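Local coordinates for omega-class glutathione S-transferase (Bombyx mori, PDB 3WD6), which binds glutathione in a thioredoxin-like N-terminal domain and probably catalyses glutathione transfer and the glutathione-dependent reduction of dehydroascorbate, at residues 60-65 / 76-81; 30-35 / 46-51; 56-61 / 66-71; 232-237 / 244-249. All coordinates share one frame; numbering follows the deposited sequence.

Contacts 1, 2 and 3 all belong to the N-terminal glutathione-binding domain, while contact 4 folds the C-terminal tail back on helix 228-240. Contacts 2 and 3 are largely buried and are held by apolar packing, with no hydrogen bond across their segments. Contact 2 packs strand 31-34 on helix 39-51, and contact 3 packs the neighbouring strand 56-60 on the turn before helix 69-72. Contact 1 shares Ile60 and Asp61 with contact 3 but is only partly buried. It alone has a hydrogen bond across its segments and borders glutathione. Contact 4 mixes a buried aromatic centre with an exposed lysine. Its Tyr246 lies against Asp61, Leu62 and Ile63, and so connects the tail to contact 1.

Contact 1: 60-65 / 76-81; sequences IDLIDK and AKVPAI. With GSH (glutathione), chain J.
This is a loop-to-loop contact bordering the glutathione site of the thioredoxin-like N-terminal domain. Residues 60-65 leave strand 56-60, and residues 76-81 lead into strand 80-82. Lys65 makes the polar join. Its chain is extended beyond CG, which lets NZ donate to Ala76 O at 2.7 Å. The nitrogen lies in the carbonyl plane on a lone pair, with a C=O...NZ angle of 138°. The same NZ gives a weak hydrogen bond to O32 of the glutathione glycyl carboxylate at 3.1 Å.

The rest of the contact is apolar. Val78 offers one methyl to each partner: CG2 meets Leu62 CD1 at 4.2 Å, and CG1 meets Ile60 CG1 at 4.3 Å. Leu62 CD1 also touches glutathione CB2 at 3.6 Å. The backbone of Val78 holds the cysteinyl part of the ligand with two bonds. Its N donates to glutathione O2 at 3.0 Å, and its O accepts from glutathione N2 at 2.9 Å. The peptide bond before Pro79 is cis, as is usual at this position of the thioredoxin fold. Asp61 OD1 accepts from Ile63 N, an Asx turn, and from Asp64 N, three residues on; both bonds shape the loop before Lys65. Ser92 and Glu91 also bind the ligand. The ammonium of Lys65 thus faces a neutral carbonyl and a carboxylate, a setting that would favour its charged form.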
loop_
_atom_site.group_PDB
_atom_site.type_symbol
_atom_site.label_atom_id
_atom_site.label_comp_id
_atom_site.label_asym_id
_atom_site.label_seq_id
_atom_site.Cartn_x
_atom_site.Cartn_y
_atom_site.Cartn_z
ATOM N N ILE A 60 14.308 1.245 -3.697
ATOM C CA ILE A 60 15.238 0.148 -3.441
ATOM C C ILE A 60 14.950 -1.057 -4.313
ATOM O O ILE A 60 13.836 -1.584 -4.289
ATOM C CB ILE A 60 15.148 -0.348 -1.985
ATOM C CG1 ILE A 60 15.468 0.783 -0.987
ATOM C CG2 ILE A 60 16.028 -1.548 -1.800
ATOM C CD1 ILE A 60 16.884 1.336 -1.064
ATOM N N ASP A 61 15.962 -1.487 -5.066
ATOM C CA ASP A 61 15.933 -2.746 -5.812
ATOM C C ASP A 61 15.936 -3.906 -4.808
ATOM O O ASP A 61 16.899 -4.083 -4.062
ATOM C CB ASP A 61 17.159 -2.812 -6.729
ATOM C CG ASP A 61 17.108 -3.972 -7.696
ATOM O OD1 ASP A 61 16.910 -5.113 -7.236
ATOM O OD2 ASP A 61 17.269 -3.744 -8.918
ATOM N N LEU A 62 14.856 -4.682 -4.774
ATOM C CA LEU A 62 14.685 -5.713 -3.749
ATOM C C LEU A 62 15.238 -7.070 -4.160
ATOM O O LEU A 62 15.145 -8.042 -3.411
ATOM C CB LEU A 62 13.204 -5.883 -3.419
ATOM C CG LEU A 62 12.514 -4.708 -2.753
ATOM C CD1 LEU A 62 11.073 -5.087 -2.473
ATOM C CD2 LEU A 62 13.241 -4.318 -1.459
ATOM N N ILE A 63 15.769 -7.139 -5.370
ATOM C CA ILE A 63 16.339 -8.367 -5.888
ATOM C C ILE A 63 17.822 -8.304 -5.590
ATOM O O ILE A 63 18.430 -9.284 -5.148
ATOM C CB ILE A 63 16.114 -8.481 -7.415
ATOM C CG1 ILE A 63 14.631 -8.749 -7.716
ATOM C CG2 ILE A 63 17.005 -9.576 -8.016
ATOM C CD1 ILE A 63 14.130 -10.051 -7.155
ATOM N N ASP A 64 18.379 -7.117 -5.816
ATOM C CA ASP A 64 19.793 -6.845 -5.636
ATOM C C ASP A 64 19.931 -5.672 -4.653
ATOM O O ASP A 64 20.266 -4.534 -5.050
ATOM C CB ASP A 64 20.416 -6.507 -6.997
ATOM C CG ASP A 64 21.927 -6.444 -6.952
ATOM O OD1 ASP A 64 22.529 -7.077 -6.047
ATOM O OD2 ASP A 64 22.513 -5.756 -7.825
ATOM N N LYS A 65 19.661 -5.959 -3.375
ATOM C CA LYS A 65 19.554 -4.925 -2.341
ATOM C C LYS A 65 20.858 -4.190 -2.114
ATOM O O LYS A 65 21.937 -4.801 -2.134
ATOM C CB LYS A 65 19.084 -5.519 -1.010
ATOM C CG LYS A 65 17.624 -5.931 -0.995
ATOM C CD LYS A 65 17.229 -6.538 0.353
ATOM C CE LYS A 65 15.911 -7.299 0.219
ATOM N NZ LYS A 65 15.535 -8.031 1.456
ATOM N N ALA A 76 15.567 -5.896 6.349
ATOM C CA ALA A 76 15.780 -5.767 4.899
ATOM C C ALA A 76 14.466 -5.620 4.093
ATOM O O ALA A 76 14.353 -6.094 2.962
ATOM C CB ALA A 76 16.644 -6.923 4.356
ATOM N N LYS A 77 13.493 -4.930 4.677
ATOM C CA LYS A 77 12.219 -4.698 4.009
ATOM C C LYS A 77 11.954 -3.223 3.750
ATOM O O LYS A 77 12.611 -2.344 4.350
ATOM C CB LYS A 77 11.070 -5.284 4.833
ATOM C CG LYS A 77 10.970 -6.795 4.745
ATOM C CD LYS A 77 10.042 -7.341 5.817
ATOM C CE LYS A 77 10.090 -8.856 5.839
ATOM N NZ LYS A 77 9.260 -9.424 6.945
ATOM N N VAL A 78 11.000 -2.966 2.850
ATOM C CA VAL A 78 10.400 -1.630 2.712
ATOM C C VAL A 78 8.947 -1.720 3.167
ATOM O O VAL A 78 8.343 -2.797 3.098
ATOM C CB VAL A 78 10.456 -1.114 1.259
ATOM C CG1 VAL A 78 11.881 -0.713 0.882
ATOM C CG2 VAL A 78 9.897 -2.158 0.294
ATOM N N PRO A 79 8.368 -0.605 3.636
ATOM C CA PRO A 79 9.021 0.706 3.770
ATOM C C PRO A 79 9.857 0.845 5.054
ATOM O O PRO A 79 9.736 0.069 6.033
ATOM C CB PRO A 79 7.825 1.660 3.909
ATOM C CG PRO A 79 6.815 0.823 4.740
ATOM C CD PRO A 79 6.975 -0.592 4.145
ATOM N N ALA A 80 10.707 1.862 5.031
ATOM C CA ALA A 80 11.272 2.420 6.245
ATOM C C ALA A 80 11.291 3.949 6.100
ATOM O O ALA A 80 11.560 4.464 4.994
ATOM C CB ALA A 80 12.678 1.891 6.484
ATOM N N ILE A 81 11.003 4.666 7.191
ATOM C CA ILE A 81 11.204 6.107 7.192
ATOM C C ILE A 81 12.442 6.495 8.020
ATOM O O ILE A 81 12.783 5.831 9.013
ATOM C CB ILE A 81 9.942 6.894 7.678
ATOM C CG1 ILE A 81 9.693 6.665 9.171
ATOM C CG2 ILE A 81 8.719 6.505 6.861
ATOM C CD1 ILE A 81 8.445 7.394 9.705
HETATM N N1 GSH J . 5.226 -6.319 7.556
HETATM C CA1 GSH J . 5.996 -5.432 6.676
HETATM C C1 GSH J . 5.369 -4.046 6.560
HETATM O O11 GSH J . 6.083 -3.006 6.316
HETATM O O12 GSH J . 4.107 -3.926 6.741
HETATM C CB1 GSH J . 6.133 -6.104 5.317
HETATM C CG1 GSH J . 6.657 -5.292 4.176
HETATM C CD1 GSH J . 7.135 -6.084 2.984
HETATM O OE1 GSH J . 6.825 -7.259 2.821
HETATM N N2 GSH J . 7.974 -5.461 2.007
HETATM C CA2 GSH J . 8.425 -6.291 0.885
HETATM C C2 GSH J . 9.924 -6.461 1.013
HETATM O O2 GSH J . 10.604 -5.490 1.321
HETATM C CB2 GSH J . 8.121 -5.609 -0.402
HETATM S SG2 GSH J . 6.476 -5.666 -1.014
HETATM N N3 GSH J . 10.534 -7.749 0.758
HETATM C CA3 GSH J . 11.984 -7.907 0.877
HETATM C C3 GSH J . 12.592 -8.958 0.038
HETATM O O31 GSH J . 12.477 -8.899 -1.216
HETATM O O32 GSH J . 13.228 -9.896 0.579
#

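Contact 2: 30-35 / 46-51; sequences LRVYNM and LALNAK. With EDO (1,2-ethanediol), chain H.
Leu48 carries the helix side of this buried contact, and Leu30 and Val32 carry the strand side. The interaction across the segments is apolar, with no hydrogen bond. Leu48 points its CG away from its own carbonyl carbon (chi1 -67°), which turns the isobutyl end to the strand; its two methyls meet different partners. CD1 lies 3.3 Å from Val32 CG2, a very short approach whose exact value is doubtful. CD2 lies 3.9 Å from Leu30 CD2. Leu48 and Val32 run past each other in opposite directions, while Leu48 and Leu30 meet at a slant.

On the strand, Arg31 points away from the helix, and its NH1 donates to Tyr33 OH at 3.0 Å. The hydroxyl lies close to the guanidinium plane. Arg31 CG also packs over one face of the Tyr33 ring, towards its rim. The guanidinium has a second partner in Glu56, by a salt bridge.

Strand 31-34, helix 39-51 and strand 56-60 form a beta-alpha-beta unit, and this contact holds its first strand to its helix. Leu99 of helix 92-102 touches both leucines, and Tyr55 touches Val32 and Leu48. Strand 31-34 lies between strands 56-60 and 80-82 in the sheet.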
loop_
_atom_site.group_PDB
_atom_site.type_symbol
_atom_site.label_atom_id
_atom_site.label_comp_id
_atom_site.label_asym_id
_atom_site.label_seq_id
_atom_site.Cartn_x
_atom_site.Cartn_y
_atom_site.Cartn_z
ATOM N N LEU A 30 12.313 14.381 5.736
ATOM C CA LEU A 30 11.846 13.038 6.059
ATOM C C LEU A 30 11.949 12.190 4.796
ATOM O O LEU A 30 11.496 12.605 3.709
ATOM C CB LEU A 30 10.400 13.062 6.555
ATOM C CG LEU A 30 9.934 11.721 7.146
ATOM C CD1 LEU A 30 9.154 11.914 8.452
ATOM C CD2 LEU A 30 9.107 10.970 6.138
ATOM N N ARG A 31 12.563 11.016 4.935
ATOM C CA ARG A 31 12.847 10.163 3.791
ATOM C C ARG A 31 12.191 8.796 3.915
ATOM O O ARG A 31 12.265 8.138 4.971
ATOM C CB ARG A 31 14.354 9.973 3.638
ATOM C CG ARG A 31 14.727 8.754 2.780
ATOM C CD ARG A 31 16.225 8.550 2.746
ATOM N NE ARG A 31 16.921 9.722 2.213
ATOM C CZ ARG A 31 18.243 9.821 2.135
ATOM N NH1 ARG A 31 18.999 8.818 2.565
ATOM N NH2 ARG A 31 18.807 10.912 1.640
ATOM N N VAL A 32 11.580 8.346 2.822
ATOM C CA VAL A 32 11.010 7.003 2.787
ATOM C C VAL A 32 11.877 6.072 1.950
ATOM O O VAL A 32 12.094 6.345 0.763
ATOM C CB VAL A 32 9.594 7.008 2.144
ATOM C CG1 VAL A 32 8.952 5.609 2.200
ATOM C CG2 VAL A 32 8.700 8.039 2.823
ATOM N N TYR A 33 12.351 4.977 2.550
ATOM C CA TYR A 33 12.926 3.880 1.759
ATOM C C TYR A 33 11.767 3.057 1.207
ATOM O O TYR A 33 10.977 2.471 1.967
ATOM C CB TYR A 33 13.925 3.026 2.577
ATOM C CG TYR A 33 15.108 3.866 2.993
ATOM C CD1 TYR A 33 16.153 4.101 2.110
ATOM C CD2 TYR A 33 15.149 4.489 4.243
ATOM C CE1 TYR A 33 17.223 4.902 2.462
ATOM C CE2 TYR A 33 16.226 5.299 4.605
ATOM C CZ TYR A 33 17.255 5.499 3.707
ATOM O OH TYR A 33 18.322 6.301 4.035
ATOM N N ASN A 34 11.665 3.030 -0.119
ATOM C CA ASN A 34 10.456 2.577 -0.799
ATOM C C ASN A 34 10.792 1.602 -1.918
ATOM O O ASN A 34 11.969 1.491 -2.305
ATOM C CB ASN A 34 9.800 3.828 -1.410
ATOM C CG ASN A 34 8.460 3.553 -2.065
ATOM O OD1 ASN A 34 7.569 2.919 -1.479
ATOM N ND2 ASN A 34 8.299 4.053 -3.293
ATOM N N MET A 35 9.785 0.888 -2.430
ATOM C CA MET A 35 9.858 0.450 -3.821
ATOM C C MET A 35 8.499 0.619 -4.480
ATOM O O MET A 35 7.465 0.294 -3.890
ATOM C CB MET A 35 10.486 -0.927 -4.006
ATOM C CG MET A 35 9.533 -2.056 -4.095
ATOM S SD MET A 35 8.990 -2.493 -5.783
ATOM C CE MET A 35 8.259 -4.090 -5.346
ATOM N N LEU A 46 0.831 7.022 1.037
ATOM C CA LEU A 46 -0.535 7.527 1.139
ATOM C C LEU A 46 -0.654 8.426 2.358
ATOM O O LEU A 46 -1.140 9.552 2.268
ATOM C CB LEU A 46 -1.551 6.376 1.257
ATOM C CG LEU A 46 -1.665 5.473 0.024
ATOM C CD1 LEU A 46 -2.593 4.316 0.308
ATOM C CD2 LEU A 46 -2.127 6.281 -1.214
ATOM N N ALA A 47 -0.200 7.914 3.498
ATOM C CA ALA A 47 -0.289 8.657 4.735
ATOM C C ALA A 47 0.421 9.997 4.573
ATOM O O ALA A 47 -0.166 11.067 4.840
ATOM C CB ALA A 47 0.297 7.839 5.903
ATOM N N LEU A 48 1.671 9.950 4.123
ATOM C CA LEU A 48 2.441 11.182 3.936
ATOM C C LEU A 48 1.738 12.140 2.969
ATOM O O LEU A 48 1.687 13.361 3.222
ATOM C CB LEU A 48 3.850 10.877 3.446
ATOM C CG LEU A 48 4.760 10.147 4.430
ATOM C CD1 LEU A 48 5.955 9.604 3.683
ATOM C CD2 LEU A 48 5.218 11.074 5.528
ATOM N N ASN A 49 1.197 11.604 1.870
ATOM C CA ASN A 49 0.448 12.451 0.935
ATOM C C ASN A 49 -0.762 13.104 1.581
ATOM O O ASN A 49 -0.941 14.317 1.501
ATOM C CB ASN A 49 -0.015 11.661 -0.290
ATOM C CG ASN A 49 1.137 11.256 -1.200
ATOM O OD1 ASN A 49 2.305 11.582 -0.941
ATOM N ND2 ASN A 49 0.811 10.532 -2.276
ATOM N N ALA A 50 -1.603 12.294 2.214
ATOM C CA ALA A 50 -2.857 12.799 2.755
ATOM C C ALA A 50 -2.606 13.897 3.802
ATOM O O ALA A 50 -3.367 14.892 3.890
ATOM C CB ALA A 50 -3.681 11.653 3.344
ATOM N N LYS A 51 -1.532 13.720 4.583
ATOM C CA LYS A 51 -1.208 14.646 5.676
ATOM C C LYS A 51 -0.377 15.825 5.178
ATOM O O LYS A 51 -0.118 16.780 5.917
ATOM C CB LYS A 51 -0.494 13.915 6.840
ATOM C CG LYS A 51 -1.341 12.807 7.493
ATOM C CD LYS A 51 -0.549 12.030 8.562
ATOM C CE LYS A 51 -0.493 12.744 9.901
ATOM N NZ LYS A 51 -1.862 13.018 10.484
HETATM C C1 EDO H . 2.511 15.609 -0.236
HETATM O O1 EDO H . 2.946 15.157 1.070
HETATM C C2 EDO H . 3.485 15.144 -1.329
HETATM O O2 EDO H . 2.800 14.872 -2.566
#

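Contact 3: 56-61 / 66-71; sequences EVVNID and PEWLTT
Ile60 faces Pro66, Trp68 and Leu69 at once. CG2 turns to Pro66, while the CG1-CD1 branch serves mainly Leu69 and Trp68. CG2 is anti to the backbone N and meets Pro66 CD at 3.6 Å. CG1 lies on the other branch (chi1 -59°) and comes 4.3 Å from Leu69 CD1. The terminal CD1 reaches Trp68 CH2 at 3.7 Å. It approaches the indole obliquely, at the far end of the six-membered ring. Val58 CG1 is a looser neighbour of the same atom, 4.4 Å from Trp68 CH2.

Trp68 is brought there by a first torsion of 44°, which sets CG between the backbone N and the carbonyl carbon. One face of the indole then rests on Pro66, with CB 3.3 Å above the ring plane and towards its rim. The polar NE1 of the indole is satisfied separately, by Asp21 O. A type I turn from Pro66 to Leu69 brings Pro66, Trp68 and Leu69 together against Ile60. Leu17 of strand 16-17 also touches Pro66 and Trp68.

The contact packs strand 56-60 against the turn before helix 69-72. No hydrogen bond crosses it, so its cohesion comes from dispersion and the exclusion of water.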
loop_
_atom_site.group_PDB
_atom_site.type_symbol
_atom_site.label_atom_id
_atom_site.label_comp_id
_atom_site.label_asym_id
_atom_site.label_seq_id
_atom_site.Cartn_x
_atom_site.Cartn_y
_atom_site.Cartn_z
ATOM N N GLU A 56 10.973 12.873 0.938
ATOM C CA GLU A 56 11.685 12.433 -0.257
ATOM C C GLU A 56 11.611 10.906 -0.302
ATOM O O GLU A 56 11.417 10.240 0.741
ATOM C CB GLU A 56 13.154 12.894 -0.221
ATOM C CG GLU A 56 13.894 12.419 1.035
ATOM C CD GLU A 56 15.386 12.707 0.987
ATOM O OE1 GLU A 56 16.152 12.030 1.715
ATOM O OE2 GLU A 56 15.795 13.616 0.233
ATOM N N VAL A 57 11.765 10.358 -1.503
ATOM C CA VAL A 57 11.686 8.919 -1.695
ATOM C C VAL A 57 13.035 8.394 -2.156
ATOM O O VAL A 57 13.618 8.933 -3.083
ATOM C CB VAL A 57 10.629 8.553 -2.778
ATOM C CG1 VAL A 57 10.622 7.047 -3.058
ATOM C CG2 VAL A 57 9.234 9.050 -2.380
ATOM N N VAL A 58 13.530 7.346 -1.505
ATOM C CA VAL A 58 14.657 6.581 -2.031
ATOM C C VAL A 58 14.168 5.183 -2.408
ATOM O O VAL A 58 13.724 4.425 -1.544
ATOM C CB VAL A 58 15.837 6.480 -1.022
ATOM C CG1 VAL A 58 16.890 5.476 -1.541
ATOM C CG2 VAL A 58 16.470 7.847 -0.809
ATOM N N ASN A 59 14.220 4.849 -3.695
ATOM C CA ASN A 59 13.715 3.551 -4.156
ATOM C C ASN A 59 14.748 2.435 -4.083
ATOM O O ASN A 59 15.927 2.650 -4.360
ATOM C CB ASN A 59 13.121 3.678 -5.551
ATOM C CG ASN A 59 11.788 4.383 -5.530
ATOM O OD1 ASN A 59 10.990 4.198 -4.590
ATOM N ND2 ASN A 59 11.534 5.209 -6.544
ATOM N N ILE A 60 14.308 1.245 -3.697
ATOM C CA ILE A 60 15.238 0.148 -3.441
ATOM C C ILE A 60 14.950 -1.057 -4.313
ATOM O O ILE A 60 13.836 -1.584 -4.289
ATOM C CB ILE A 60 15.148 -0.348 -1.985
ATOM C CG1 ILE A 60 15.468 0.783 -0.987
ATOM C CG2 ILE A 60 16.028 -1.548 -1.800
ATOM C CD1 ILE A 60 16.884 1.336 -1.064
ATOM N N ASP A 61 15.962 -1.487 -5.066
ATOM C CA ASP A 61 15.933 -2.746 -5.812
ATOM C C ASP A 61 15.936 -3.906 -4.808
ATOM O O ASP A 61 16.899 -4.083 -4.062
ATOM C CB ASP A 61 17.159 -2.812 -6.729
ATOM C CG ASP A 61 17.108 -3.972 -7.696
ATOM O OD1 ASP A 61 16.910 -5.113 -7.236
ATOM O OD2 ASP A 61 17.269 -3.744 -8.918
ATOM N N PRO A 66 20.765 -2.865 -1.894
ATOM C CA PRO A 66 21.940 -2.103 -1.461
ATOM C C PRO A 66 22.497 -2.677 -0.158
ATOM O O PRO A 66 21.762 -3.106 0.753
ATOM C CB PRO A 66 21.384 -0.692 -1.232
ATOM C CG PRO A 66 20.212 -0.601 -2.155
ATOM C CD PRO A 66 19.598 -1.997 -2.128
ATOM N N GLU A 67 23.819 -2.693 -0.095
ATOM C CA GLU A 67 24.543 -3.196 1.051
ATOM C C GLU A 67 24.109 -2.506 2.367
ATOM O O GLU A 67 24.002 -3.166 3.419
ATOM C CB GLU A 67 26.045 -3.019 0.779
ATOM C CG GLU A 67 26.447 -1.607 0.237
ATOM C CD GLU A 67 26.314 -1.425 -1.294
ATOM O OE1 GLU A 67 26.139 -2.434 -2.026
ATOM O OE2 GLU A 67 26.407 -0.255 -1.764
ATOM N N TRP A 68 23.823 -1.199 2.292
ATOM C CA TRP A 68 23.518 -0.377 3.482
ATOM C C TRP A 68 22.047 -0.366 3.942
ATOM O O TRP A 68 21.674 0.418 4.821
ATOM C CB TRP A 68 23.974 1.067 3.246
ATOM C CG TRP A 68 23.593 1.538 1.896
ATOM C CD1 TRP A 68 24.406 1.639 0.811
ATOM C CD2 TRP A 68 22.281 1.929 1.460
ATOM N NE1 TRP A 68 23.693 2.091 -0.275
ATOM C CE2 TRP A 68 22.384 2.275 0.093
ATOM C CE3 TRP A 68 21.033 2.026 2.092
ATOM C CZ2 TRP A 68 21.285 2.725 -0.658
ATOM C CZ3 TRP A 68 19.937 2.467 1.344
ATOM C CH2 TRP A 68 20.075 2.808 -0.019
ATOM N N LEU A 69 21.218 -1.231 3.366
ATOM C CA LEU A 69 19.787 -1.200 3.652
ATOM C C LEU A 69 19.452 -1.536 5.097
ATOM O O LEU A 69 18.702 -0.790 5.751
ATOM C CB LEU A 69 19.020 -2.133 2.715
ATOM C CG LEU A 69 17.508 -2.178 2.947
ATOM C CD1 LEU A 69 16.889 -0.799 2.717
ATOM C CD2 LEU A 69 16.871 -3.222 2.053
ATOM N N THR A 70 19.993 -2.659 5.580
ATOM C CA THR A 70 19.705 -3.149 6.935
ATOM C C THR A 70 20.124 -2.139 7.993
ATOM O O THR A 70 19.710 -2.217 9.155
ATOM C CB THR A 70 20.397 -4.505 7.224
ATOM O OG1 THR A 70 21.710 -4.503 6.652
ATOM C CG2 THR A 70 19.598 -5.659 6.639
ATOM N N THR A 71 20.969 -1.202 7.582
ATOM C CA THR A 71 21.357 -0.063 8.406
ATOM C C THR A 71 20.172 0.864 8.667
ATOM O O THR A 71 20.080 1.501 9.725
ATOM C CB THR A 71 22.476 0.704 7.684
ATOM O OG1 THR A 71 23.744 0.176 8.102
ATOM C CG2 THR A 71 22.414 2.185 7.978
#

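Contact 4: 232-237 / 244-249; sequences AKFHEA and PNYELL
Asn245 meets Phe234 through its backbone O, and its side-chain OD1 accepts from Glu247 N at 2.9 Å. The donor stands above the carbonyl plane, 43° out of it. This Asx turn shapes the tail where it passes helix 228-240.

Phe234 is the main partner on the helix. Its CG is anti to the backbone N (chi1 -174°), which carries the ring out towards the tail. Asn245 O lies in the plane of the ring at its edge, 3.4 Å from Phe234 CD1. Phe234 CE1 sits 4.0 Å from Tyr246 CD1, and the two side chains run aslant. Pro244 CB covers part of one Tyr246 face. At the edge of the Phe234 ring, near its plane, lies Leu248 CD1, 4.1 Å from Phe234 CB. The other Leu248 methyl, CD2, lies 3.7 Å from Lys233 CD, where the bent lysine chain passes across it at a slant. Ala237 CB packs on Pro244 CA at 4.3 Å. Tyr37 stacks on the Phe234 ring, and Tyr246 OH reaches Leu62 N by a weak hydrogen bond.

No hydrogen bond joins the two segments. Against helix 228-240 the tail is held by apolar packing, and the slightly positive C-H edge of Phe234 probably favours the carbonyl O placed against it.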
loop_
_atom_site.group_PDB
_atom_site.type_symbol
_atom_site.label_atom_id
_atom_site.label_comp_id
_atom_site.label_asym_id
_atom_site.label_seq_id
_atom_site.Cartn_x
_atom_site.Cartn_y
_atom_site.Cartn_z
ATOM N N ALA A 232 0.148 -4.196 -14.785
ATOM C CA ALA A 232 0.022 -5.509 -15.409
ATOM C C ALA A 232 1.348 -5.971 -16.007
ATOM O O ALA A 232 1.708 -7.138 -15.854
ATOM C CB ALA A 232 -1.068 -5.506 -16.473
ATOM N N LYS A 233 2.064 -5.075 -16.688
ATOM C CA LYS A 233 3.379 -5.434 -17.219
ATOM C C LYS A 233 4.264 -5.908 -16.071
ATOM O O LYS A 233 4.836 -7.009 -16.109
ATOM C CB LYS A 233 4.048 -4.255 -17.920
ATOM C CG LYS A 233 4.894 -4.670 -19.139
ATOM C CD LYS A 233 6.100 -3.743 -19.387
ATOM C CE LYS A 233 5.902 -2.827 -20.596
ATOM N NZ LYS A 233 7.191 -2.579 -21.317
ATOM N N PHE A 234 4.360 -5.080 -15.035
ATOM C CA PHE A 234 5.174 -5.419 -13.878
ATOM C C PHE A 234 4.819 -6.801 -13.327
ATOM O O PHE A 234 5.685 -7.672 -13.202
ATOM C CB PHE A 234 5.034 -4.348 -12.794
ATOM C CG PHE A 234 5.944 -4.561 -11.626
ATOM C CD1 PHE A 234 7.289 -4.198 -11.705
ATOM C CD2 PHE A 234 5.467 -5.148 -10.461
ATOM C CE1 PHE A 234 8.151 -4.403 -10.633
ATOM C CE2 PHE A 234 6.313 -5.356 -9.386
ATOM C CZ PHE A 234 7.667 -4.977 -9.472
ATOM N N HIS A 235 3.549 -6.998 -12.987
ATOM C CA HIS A 235 3.092 -8.290 -12.483
ATOM C C HIS A 235 3.496 -9.433 -13.407
ATOM O O HIS A 235 3.757 -10.551 -12.939
ATOM C CB HIS A 235 1.568 -8.301 -12.313
ATOM C CG HIS A 235 1.081 -7.455 -11.177
ATOM N ND1 HIS A 235 -0.220 -7.003 -11.097
ATOM C CD2 HIS A 235 1.715 -6.988 -10.074
ATOM C CE1 HIS A 235 -0.363 -6.288 -9.993
ATOM N NE2 HIS A 235 0.793 -6.261 -9.354
ATOM N N GLU A 236 3.534 -9.151 -14.714
ATOM C CA GLU A 236 3.846 -10.180 -15.697
ATOM C C GLU A 236 5.182 -10.846 -15.372
ATOM O O GLU A 236 5.274 -12.075 -15.359
ATOM C CB GLU A 236 3.830 -9.622 -17.125
ATOM C CG GLU A 236 3.817 -10.692 -18.209
ATOM C CD GLU A 236 2.620 -11.653 -18.096
ATOM O OE1 GLU A 236 2.603 -12.505 -17.171
ATOM O OE2 GLU A 236 1.695 -11.556 -18.941
ATOM N N ALA A 237 6.202 -10.044 -15.071
ATOM C CA ALA A 237 7.503 -10.596 -14.707
ATOM C C ALA A 237 7.380 -11.714 -13.679
ATOM O O ALA A 237 8.033 -12.744 -13.807
ATOM C CB ALA A 237 8.440 -9.513 -14.196
ATOM N N PRO A 244 12.484 -8.656 -12.081
ATOM C CA PRO A 244 11.602 -7.484 -12.130
ATOM C C PRO A 244 12.275 -6.312 -12.822
ATOM O O PRO A 244 13.491 -6.131 -12.692
ATOM C CB PRO A 244 11.361 -7.163 -10.651
ATOM C CG PRO A 244 11.570 -8.499 -9.935
ATOM C CD PRO A 244 12.692 -9.155 -10.709
ATOM N N ASN A 245 11.493 -5.554 -13.582
ATOM C CA ASN A 245 11.930 -4.259 -14.075
ATOM C C ASN A 245 11.290 -3.183 -13.179
ATOM O O ASN A 245 10.071 -2.957 -13.209
ATOM C CB ASN A 245 11.547 -4.084 -15.545
ATOM C CG ASN A 245 12.024 -2.763 -16.124
ATOM O OD1 ASN A 245 12.643 -1.941 -15.429
ATOM N ND2 ASN A 245 11.737 -2.544 -17.405
ATOM N N TYR A 246 12.118 -2.557 -12.351
ATOM C CA TYR A 246 11.652 -1.521 -11.433
ATOM C C TYR A 246 11.585 -0.138 -12.085
ATOM O O TYR A 246 11.233 0.823 -11.424
ATOM C CB TYR A 246 12.573 -1.443 -10.212
ATOM C CG TYR A 246 12.592 -2.682 -9.335
ATOM C CD1 TYR A 246 11.433 -3.147 -8.724
ATOM C CD2 TYR A 246 13.778 -3.365 -9.083
ATOM C CE1 TYR A 246 11.451 -4.280 -7.908
ATOM C CE2 TYR A 246 13.811 -4.486 -8.266
ATOM C CZ TYR A 246 12.648 -4.943 -7.680
ATOM O OH TYR A 246 12.669 -6.059 -6.861
ATOM N N GLU A 247 11.918 -0.027 -13.367
ATOM C CA GLU A 247 12.011 1.297 -13.984
ATOM C C GLU A 247 10.952 1.576 -15.054
ATOM O O GLU A 247 11.035 2.578 -15.785
ATOM C CB GLU A 247 13.421 1.528 -14.553
ATOM C CG GLU A 247 14.542 1.340 -13.532
ATOM C CD GLU A 247 14.336 2.170 -12.278
ATOM O OE1 GLU A 247 14.118 3.399 -12.399
ATOM O OE2 GLU A 247 14.389 1.594 -11.172
ATOM N N LEU A 248 9.951 0.710 -15.148
ATOM C CA LEU A 248 8.875 0.944 -16.111
ATOM C C LEU A 248 8.353 2.392 -16.099
ATOM O O LEU A 248 7.985 2.927 -17.133
ATOM C CB LEU A 248 7.741 -0.060 -15.911
ATOM C CG LEU A 248 8.190 -1.495 -16.220
ATOM C CD1 LEU A 248 7.119 -2.521 -15.823
ATOM C CD2 LEU A 248 8.570 -1.624 -17.692
ATOM N N LEU A 249 8.346 3.045 -14.943
ATOM C CA LEU A 249 7.850 4.427 -14.882
ATOM C C LEU A 249 8.917 5.508 -15.037
ATOM O O LEU A 249 8.644 6.694 -14.785
ATOM C CB LEU A 249 7.100 4.664 -13.570
ATOM C CG LEU A 249 5.707 4.053 -13.558
ATOM C CD1 LEU A 249 5.131 4.167 -12.167
ATOM C CD2 LEU A 249 4.817 4.733 -14.607
#